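Local coordinates for protein MGS-M4 (Unidentified, PDB 4Q3M) that probably reduces carbonyl compounds as a TIM-barrel enzyme of the aldo-keto reductase family, its natural substrate being unknown, at residues 100-105 against 130-135; 6-11 against 153-158; 37-42 against 239-244. One frame throughout, in Å; residues are numbered along the deposited sequence.

Interaction 1 of 3, residues 100-105 against 130-135; sequences IDLYLI and VKAIGV
Ile105 and Val135 run alongside each other from the same face of the sheet, with CD1 of the isoleucine 4.0 Å from CG1 of the valine. Leu104 points to the other face, where its CD2 methyl leans over the neighbouring backbone, 3.6 Å from Val135 N. Glycine suits position 134 because a side chain there would point to that same face and would probably crowd Leu104 CD2. Further back, Leu102 CD1 reaches across to Ala132 CB at 3.7 Å, and the small alanine leaves room for the leucine branch to lie against the backbone. These side chains project from two neighbouring parallel strands of the TIM barrel, joined through helix 111-126 in a beta-alpha-beta crossover, with their directions 31° apart. Tyr103 N donates to Ala132 O at 3.1 Å, Gly134 N to Tyr103 O, and Ile105 N to Gly134 O, the usual alternation of parallel pairing. Tyr103, Ile105, Ile133 and Val135 share the helix-covered face. With CG anti to the backbone N (chi1 -158°), the Tyr103 ring leads off from the 130-135 backbone to meet Phe88 edge-to-face and Phe121 obliquely, leaving CB to touch Val130 CG1 at 3.7 Å. This branched valine also packs on Ile100, CG1 to CB at 4.1 Å, while Lys131 N bonds to Ile100 O nearly in line with the carbonyl. Asp101 turns its carboxylate from the pair: OD2 takes Val70 N and a salt bridge from Arg65, and OD1 bonds to Tyr10 OH, so three partners satisfy a buried acid.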
# COMPACT_ATOMS: atom_id res chain seq x y z
N ILE A 100 -4.63 20.63 -22.86
CA ILE A 100 -4.66 20.37 -21.43
C ILE A 100 -3.24 20.44 -20.85
O ILE A 100 -2.30 19.94 -21.45
CB ILE A 100 -5.29 18.99 -21.13
CG1 ILE A 100 -6.79 19.03 -21.42
CG2 ILE A 100 -5.07 18.59 -19.68
CD1 ILE A 100 -7.49 17.70 -21.26
N ASP A 101 -3.10 21.08 -19.69
CA ASP A 101 -1.80 21.27 -19.08
C ASP A 101 -1.18 19.95 -18.62
O ASP A 101 -0.01 19.68 -18.90
CB ASP A 101 -1.90 22.23 -17.89
CG ASP A 101 -2.40 23.60 -18.30
OD1 ASP A 101 -1.57 24.44 -18.71
OD2 ASP A 101 -3.62 23.84 -18.22
N LEU A 102 -1.96 19.13 -17.93
CA LEU A 102 -1.47 17.86 -17.42
C LEU A 102 -2.52 16.75 -17.55
O LEU A 102 -3.69 16.95 -17.23
CB LEU A 102 -1.04 18.00 -15.96
CG LEU A 102 -0.50 16.76 -15.24
CD1 LEU A 102 0.70 16.19 -15.97
CD2 LEU A 102 -0.15 17.08 -13.80
N TYR A 103 -2.09 15.60 -18.04
CA TYR A 103 -2.98 14.45 -18.19
C TYR A 103 -2.38 13.24 -17.48
O TYR A 103 -1.24 12.87 -17.72
CB TYR A 103 -3.22 14.14 -19.67
CG TYR A 103 -4.48 13.36 -19.94
CD1 TYR A 103 -5.68 13.69 -19.31
CD2 TYR A 103 -4.49 12.31 -20.85
CE1 TYR A 103 -6.84 12.98 -19.56
CE2 TYR A 103 -5.65 11.59 -21.10
CZ TYR A 103 -6.82 11.93 -20.46
OH TYR A 103 -7.97 11.23 -20.71
N LEU A 104 -3.17 12.63 -16.59
CA LEU A 104 -2.66 11.55 -15.75
C LEU A 104 -3.42 10.24 -15.94
O LEU A 104 -4.62 10.23 -16.23
CB LEU A 104 -2.74 11.95 -14.27
CG LEU A 104 -2.05 13.24 -13.82
CD1 LEU A 104 -2.33 13.50 -12.35
CD2 LEU A 104 -0.55 13.17 -14.08
N ILE A 105 -2.70 9.13 -15.79
CA ILE A 105 -3.33 7.82 -15.66
C ILE A 105 -3.79 7.68 -14.21
O ILE A 105 -2.97 7.72 -13.29
CB ILE A 105 -2.38 6.67 -16.04
CG1 ILE A 105 -1.81 6.89 -17.44
CG2 ILE A 105 -3.10 5.33 -15.95
CD1 ILE A 105 -0.85 5.81 -17.89
N VAL A 130 -1.38 17.97 -25.01
CA VAL A 130 -1.05 17.99 -23.59
C VAL A 130 0.34 18.56 -23.37
O VAL A 130 1.29 18.20 -24.07
CB VAL A 130 -1.14 16.59 -22.94
CG1 VAL A 130 -2.57 16.26 -22.58
CG2 VAL A 130 -0.57 15.53 -23.87
N LYS A 131 0.46 19.45 -22.39
CA LYS A 131 1.72 20.12 -22.12
C LYS A 131 2.59 19.31 -21.16
O LYS A 131 3.80 19.54 -21.06
CB LYS A 131 1.47 21.51 -21.54
CG LYS A 131 0.77 22.45 -22.51
CD LYS A 131 1.55 22.57 -23.81
CE LYS A 131 0.82 23.44 -24.82
NZ LYS A 131 1.58 23.55 -26.10
N ALA A 132 1.97 18.36 -20.47
CA ALA A 132 2.68 17.48 -19.55
C ALA A 132 1.91 16.18 -19.34
O ALA A 132 0.69 16.19 -19.23
CB ALA A 132 2.92 18.18 -18.23
N ILE A 133 2.63 15.07 -19.28
CA ILE A 133 2.01 13.77 -19.07
C ILE A 133 2.61 13.07 -17.85
O ILE A 133 3.80 13.19 -17.58
CB ILE A 133 2.16 12.86 -20.30
CG1 ILE A 133 3.62 12.78 -20.74
CG2 ILE A 133 1.29 13.36 -21.44
CD1 ILE A 133 3.86 11.86 -21.92
N GLY A 134 1.76 12.35 -17.12
CA GLY A 134 2.20 11.64 -15.93
C GLY A 134 1.23 10.56 -15.50
O GLY A 134 0.38 10.13 -16.28
N VAL A 135 1.36 10.12 -14.26
CA VAL A 135 0.49 9.08 -13.72
C VAL A 135 -0.07 9.44 -12.35
O VAL A 135 0.26 10.49 -11.79
CB VAL A 135 1.22 7.73 -13.61
CG1 VAL A 135 1.50 7.16 -14.99
CG2 VAL A 135 2.50 7.88 -12.80

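Interaction 2 of 3, residues 6-11 against 153-158; sequences LNNNYE and PPMVNQ
Pro153 meets Asn7 through a water that donates to both Pro153 O and Asn7 OD1. The asparagine belongs to the type I beta turn Leu6-Asn9, in the loop between strands 3-5 and 11-13, an N-terminal hairpin that in aldo-keto reductases covers the bottom of the barrel. Pro154 turns its ring away, toward helix 140-149, but offers its carbonyl: Asn7 ND2, held chiefly by Asn178 O, makes a weak, bent bond to Pro154 O at 3.0 Å. Met155 then extends an unbranched, flexible chain across both asparagines at about right angles. Its CG lies 3.3 Å from Asn7 OD1, and its SD rests 3.5 Å from Asn8 CG, against an amide whose ND2 is held by Tyr125 OH and Lys131 O. Shortening Met155 to alanine would remove CG, SD and CE, and is likely to leave a gap beside Asn7 and Asn8, whose amides would lose the thioether they lie against. A second water joins Met155 O to Asn7 N, so the main chains too are linked, through water. At Val156 the barrel strand begins, and the contact becomes wholly apolar: CG2, anti to the carbonyl carbon, comes within 3.9 Å of both Leu6 CD1 and Leu6 CD2.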
# COMPACT_ATOMS: atom_id res chain seq x y z
N LEU A 6 8.58 20.87 -14.15
CA LEU A 6 8.65 19.45 -14.47
C LEU A 6 9.87 19.19 -15.35
O LEU A 6 10.54 20.12 -15.78
CB LEU A 6 7.36 19.01 -15.16
CG LEU A 6 6.09 19.52 -14.46
CD1 LEU A 6 4.84 19.06 -15.19
CD2 LEU A 6 6.04 19.09 -13.00
N ASN A 7 10.14 17.91 -15.63
CA ASN A 7 11.35 17.54 -16.36
C ASN A 7 11.40 18.05 -17.80
O ASN A 7 12.44 17.98 -18.46
CB ASN A 7 11.53 16.02 -16.34
CG ASN A 7 10.36 15.28 -16.97
OD1 ASN A 7 9.88 15.64 -18.05
ND2 ASN A 7 9.91 14.23 -16.30
N ASN A 8 10.28 18.58 -18.29
CA ASN A 8 10.22 19.16 -19.63
C ASN A 8 10.20 20.68 -19.57
O ASN A 8 9.77 21.34 -20.51
CB ASN A 8 9.00 18.64 -20.39
CG ASN A 8 7.69 19.13 -19.79
OD1 ASN A 8 7.61 19.41 -18.60
ND2 ASN A 8 6.67 19.23 -20.63
N ASN A 9 10.66 21.22 -18.44
CA ASN A 9 10.75 22.66 -18.19
C ASN A 9 9.39 23.37 -18.16
O ASN A 9 9.33 24.60 -18.20
CB ASN A 9 11.64 23.33 -19.24
CG ASN A 9 13.00 22.68 -19.35
OD1 ASN A 9 13.61 22.30 -18.34
ND2 ASN A 9 13.50 22.54 -20.58
N TYR A 10 8.31 22.60 -18.07
CA TYR A 10 6.98 23.18 -17.99
C TYR A 10 6.61 23.47 -16.54
O TYR A 10 6.69 22.60 -15.69
CB TYR A 10 5.94 22.25 -18.63
CG TYR A 10 4.64 22.94 -18.96
CD1 TYR A 10 4.50 23.71 -20.10
CD2 TYR A 10 3.53 22.81 -18.12
CE1 TYR A 10 3.31 24.34 -20.41
CE2 TYR A 10 2.34 23.44 -18.42
CZ TYR A 10 2.23 24.20 -19.56
OH TYR A 10 1.04 24.82 -19.86
N GLU A 11 6.21 24.71 -16.28
CA GLU A 11 5.91 25.14 -14.92
C GLU A 11 4.56 24.63 -14.43
O GLU A 11 3.62 24.48 -15.21
CB GLU A 11 5.96 26.67 -14.81
CG GLU A 11 7.36 27.24 -14.95
CD GLU A 11 7.39 28.75 -14.80
OE1 GLU A 11 6.30 29.36 -14.71
OE2 GLU A 11 8.50 29.32 -14.77
N PRO A 153 9.52 10.23 -20.75
CA PRO A 153 9.48 9.87 -19.32
C PRO A 153 8.40 10.60 -18.53
O PRO A 153 8.15 11.78 -18.79
CB PRO A 153 10.88 10.27 -18.83
CG PRO A 153 11.74 10.17 -20.04
CD PRO A 153 10.88 10.61 -21.18
N PRO A 154 7.77 9.90 -17.58
CA PRO A 154 6.74 10.45 -16.69
C PRO A 154 7.19 11.72 -15.99
O PRO A 154 8.35 11.82 -15.58
CB PRO A 154 6.51 9.32 -15.68
CG PRO A 154 6.86 8.09 -16.42
CD PRO A 154 8.01 8.47 -17.32
N MET A 155 6.29 12.69 -15.86
CA MET A 155 6.64 13.99 -15.31
C MET A 155 6.01 14.20 -13.94
O MET A 155 6.56 14.93 -13.11
CB MET A 155 6.21 15.10 -16.27
CG MET A 155 6.67 14.89 -17.70
SD MET A 155 6.05 16.13 -18.84
CE MET A 155 6.69 15.52 -20.40
N VAL A 156 4.87 13.57 -13.70
CA VAL A 156 4.13 13.75 -12.45
C VAL A 156 3.55 12.43 -11.94
O VAL A 156 3.01 11.64 -12.72
CB VAL A 156 2.98 14.77 -12.62
CG1 VAL A 156 2.07 14.79 -11.40
CG2 VAL A 156 3.52 16.17 -12.90
N ASN A 157 3.69 12.19 -10.64
CA ASN A 157 3.03 11.07 -9.99
C ASN A 157 2.15 11.54 -8.84
O ASN A 157 2.64 11.87 -7.76
CB ASN A 157 4.05 10.05 -9.49
CG ASN A 157 3.41 8.79 -8.94
OD1 ASN A 157 2.25 8.48 -9.24
ND2 ASN A 157 4.15 8.05 -8.13
N GLN A 158 0.84 11.60 -9.07
CA GLN A 158 -0.09 12.06 -8.05
C GLN A 158 -0.54 10.92 -7.14
O GLN A 158 -1.27 10.03 -7.57
CB GLN A 158 -1.31 12.73 -8.69
CG GLN A 158 -2.30 13.28 -7.66
CD GLN A 158 -3.54 13.88 -8.30
OE1 GLN A 158 -4.66 13.53 -7.94
NE2 GLN A 158 -3.34 14.80 -9.24
O HOH W 1 9.95 13.37 -19.69
O HOH W 2 8.73 16.02 -13.65

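Interaction 3 of 3, residues 37-42 against 239-244; sequences GGYRHI and QNFDVF
Phe241 sets CD1 over the centre of the Tyr39 ring, 3.6 Å above the plane. The two side chains come from opposing directions and overlap along their lengths, with ring centroids 4.8 Å apart and planes at 38°, so the pair is oblique. Phe241 CB joins in, 3.4 Å from Tyr39 CE1. A chi1 of -171° swings the Phe241 ring to its carbonyl side, out of the helix end and onto the 37-39 backbone. There CZ lies 3.3 Å from Gly38 O, and CD2 approaches Gly37 O. Tyr39 N stands over one face of the same ring, and Phe244 CE2 sits 4.1 Å above a face, off-centre. A flat apolar ring suits this place because it can lie against the Tyr39 ring and spread over the Gly37-Gly38 backbone, which has no side chains to hold it off. No hydrogen bond crosses between the segments.

The next shell fixes these groups. Gly38 is the C-prime residue of a Schellman motif closing helix 26-37, with Tyr39 N bonded to Ala34 O and Gly38 N to Leu35 O. Its positive phi favours glycine, and a side chain would probably also crowd the Phe241 ring. Tyr39 is anchored at its far end, where OH bonds to Ile237 O and lies 3.7 Å from Asn240 CB; tyrosine thus supplies both a surface for Phe241 and a polar tip for the helix backbone. Arg40 curls back so that NH1 bonds to Tyr39 O from above the carbonyl plane.

Farther out, Asn240 packs on Pro213 and Ile217 of helix 212-222, while Tyr39 touches Leu17 of strand 17-18. In the outer helix layer of the TIM barrel, the contact therefore joins the end of helix 26-37, just before strand 41-43, to the end of helix 234-241, which follows strand 226-227.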
# COMPACT_ATOMS: atom_id res chain seq x y z
N GLY A 37 -9.53 33.82 -5.61
CA GLY A 37 -8.69 33.83 -4.43
C GLY A 37 -7.20 33.86 -4.74
O GLY A 37 -6.39 34.22 -3.89
N GLY A 38 -6.84 33.46 -5.96
CA GLY A 38 -5.46 33.48 -6.38
C GLY A 38 -4.98 32.17 -6.98
O GLY A 38 -3.84 32.07 -7.44
N TYR A 39 -5.84 31.15 -6.95
CA TYR A 39 -5.51 29.86 -7.53
C TYR A 39 -5.27 29.97 -9.03
O TYR A 39 -6.02 30.65 -9.74
CB TYR A 39 -6.62 28.84 -7.26
CG TYR A 39 -6.67 28.31 -5.85
CD1 TYR A 39 -7.17 29.08 -4.81
CD2 TYR A 39 -6.22 27.02 -5.55
CE1 TYR A 39 -7.23 28.59 -3.52
CE2 TYR A 39 -6.27 26.53 -4.26
CZ TYR A 39 -6.78 27.31 -3.25
OH TYR A 39 -6.83 26.83 -1.96
N ARG A 40 -4.24 29.29 -9.52
CA ARG A 40 -3.97 29.22 -10.95
C ARG A 40 -3.77 27.76 -11.36
O ARG A 40 -3.16 27.47 -12.39
CB ARG A 40 -2.74 30.05 -11.32
CG ARG A 40 -2.96 31.56 -11.19
CD ARG A 40 -4.12 32.03 -12.05
NE ARG A 40 -4.30 33.47 -11.99
CZ ARG A 40 -5.07 34.09 -11.10
NH1 ARG A 40 -5.73 33.39 -10.18
NH2 ARG A 40 -5.18 35.42 -11.12
N HIS A 41 -4.30 26.86 -10.54
CA HIS A 41 -4.17 25.43 -10.78
C HIS A 41 -5.45 24.70 -10.37
O HIS A 41 -5.88 24.78 -9.22
CB HIS A 41 -2.96 24.88 -10.01
CG HIS A 41 -2.77 23.40 -10.15
ND1 HIS A 41 -2.00 22.66 -9.27
CD2 HIS A 41 -3.25 22.51 -11.06
CE1 HIS A 41 -2.01 21.39 -9.63
NE2 HIS A 41 -2.76 21.28 -10.71
N ILE A 42 -6.06 24.00 -11.32
CA ILE A 42 -7.28 23.25 -11.06
C ILE A 42 -7.08 21.78 -11.39
O ILE A 42 -6.58 21.43 -12.46
CB ILE A 42 -8.47 23.80 -11.88
CG1 ILE A 42 -8.60 25.31 -11.68
CG2 ILE A 42 -9.75 23.09 -11.49
CD1 ILE A 42 -9.01 25.71 -10.28
N GLN A 239 -8.34 29.97 2.95
CA GLN A 239 -7.42 29.58 4.02
C GLN A 239 -6.35 28.63 3.51
O GLN A 239 -5.17 28.79 3.80
CB GLN A 239 -8.19 28.94 5.18
CG GLN A 239 -9.14 29.88 5.90
CD GLN A 239 -9.83 29.21 7.07
OE1 GLN A 239 -9.69 28.01 7.29
NE2 GLN A 239 -10.58 29.99 7.83
N ASN A 240 -6.78 27.63 2.73
CA ASN A 240 -5.86 26.65 2.17
C ASN A 240 -4.86 27.28 1.20
O ASN A 240 -3.82 26.68 0.91
CB ASN A 240 -6.64 25.54 1.46
CG ASN A 240 -7.34 24.61 2.43
OD1 ASN A 240 -7.46 24.91 3.61
ND2 ASN A 240 -7.82 23.48 1.92
N PHE A 241 -5.17 28.47 0.72
CA PHE A 241 -4.28 29.18 -0.20
C PHE A 241 -3.35 30.12 0.55
O PHE A 241 -2.23 30.38 0.10
CB PHE A 241 -5.09 29.96 -1.23
CG PHE A 241 -4.26 30.54 -2.34
CD1 PHE A 241 -3.77 29.72 -3.35
CD2 PHE A 241 -3.96 31.89 -2.38
CE1 PHE A 241 -3.00 30.25 -4.37
CE2 PHE A 241 -3.20 32.42 -3.40
CZ PHE A 241 -2.71 31.60 -4.40
N ASP A 242 -3.81 30.65 1.68
CA ASP A 242 -2.98 31.52 2.50
C ASP A 242 -1.87 30.72 3.15
O ASP A 242 -1.92 30.41 4.34
CB ASP A 242 -3.83 32.23 3.57
CG ASP A 242 -3.06 33.33 4.28
OD1 ASP A 242 -2.08 33.85 3.70
OD2 ASP A 242 -3.44 33.68 5.42
N VAL A 243 -0.85 30.39 2.36
CA VAL A 243 0.19 29.47 2.79
C VAL A 243 1.56 29.93 2.28
O VAL A 243 2.55 29.21 2.36
CB VAL A 243 -0.13 28.03 2.31
CG1 VAL A 243 0.19 27.87 0.83
CG2 VAL A 243 0.60 26.99 3.15
N PHE A 244 1.60 31.16 1.77
CA PHE A 244 2.83 31.72 1.22
C PHE A 244 3.28 32.97 1.96
O PHE A 244 4.00 33.80 1.41
CB PHE A 244 2.66 32.02 -0.26
CG PHE A 244 2.17 30.86 -1.07
CD1 PHE A 244 3.03 29.84 -1.44
CD2 PHE A 244 0.84 30.77 -1.45
CE1 PHE A 244 2.58 28.76 -2.18
CE2 PHE A 244 0.39 29.70 -2.19
CZ PHE A 244 1.26 28.69 -2.56

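In the fold
Interactions 1 and 2 adjoin, their centres about 8 Å apart, whereas interaction 3 lies about 21 Å, centre to centre, from either. All three reach the eight-stranded parallel sheet of the TIM barrel. Strand 133-136 of interaction 1 lies beside strand 156-160 of interaction 2, and Val135 N probably bonds to Val156 O at 2.7 Å. Along the chain, interaction 1 is nested inside the loops closed by both others, while interactions 2 and 3 cross. Interaction 1 joins consecutive strands; interaction 2 lays the hairpin against the N-terminal end of strand 156-160, at the barrel bottom; interaction 3 joins the helices following outermost strands 17-18 and 226-227, spanning the place where the barrel closes.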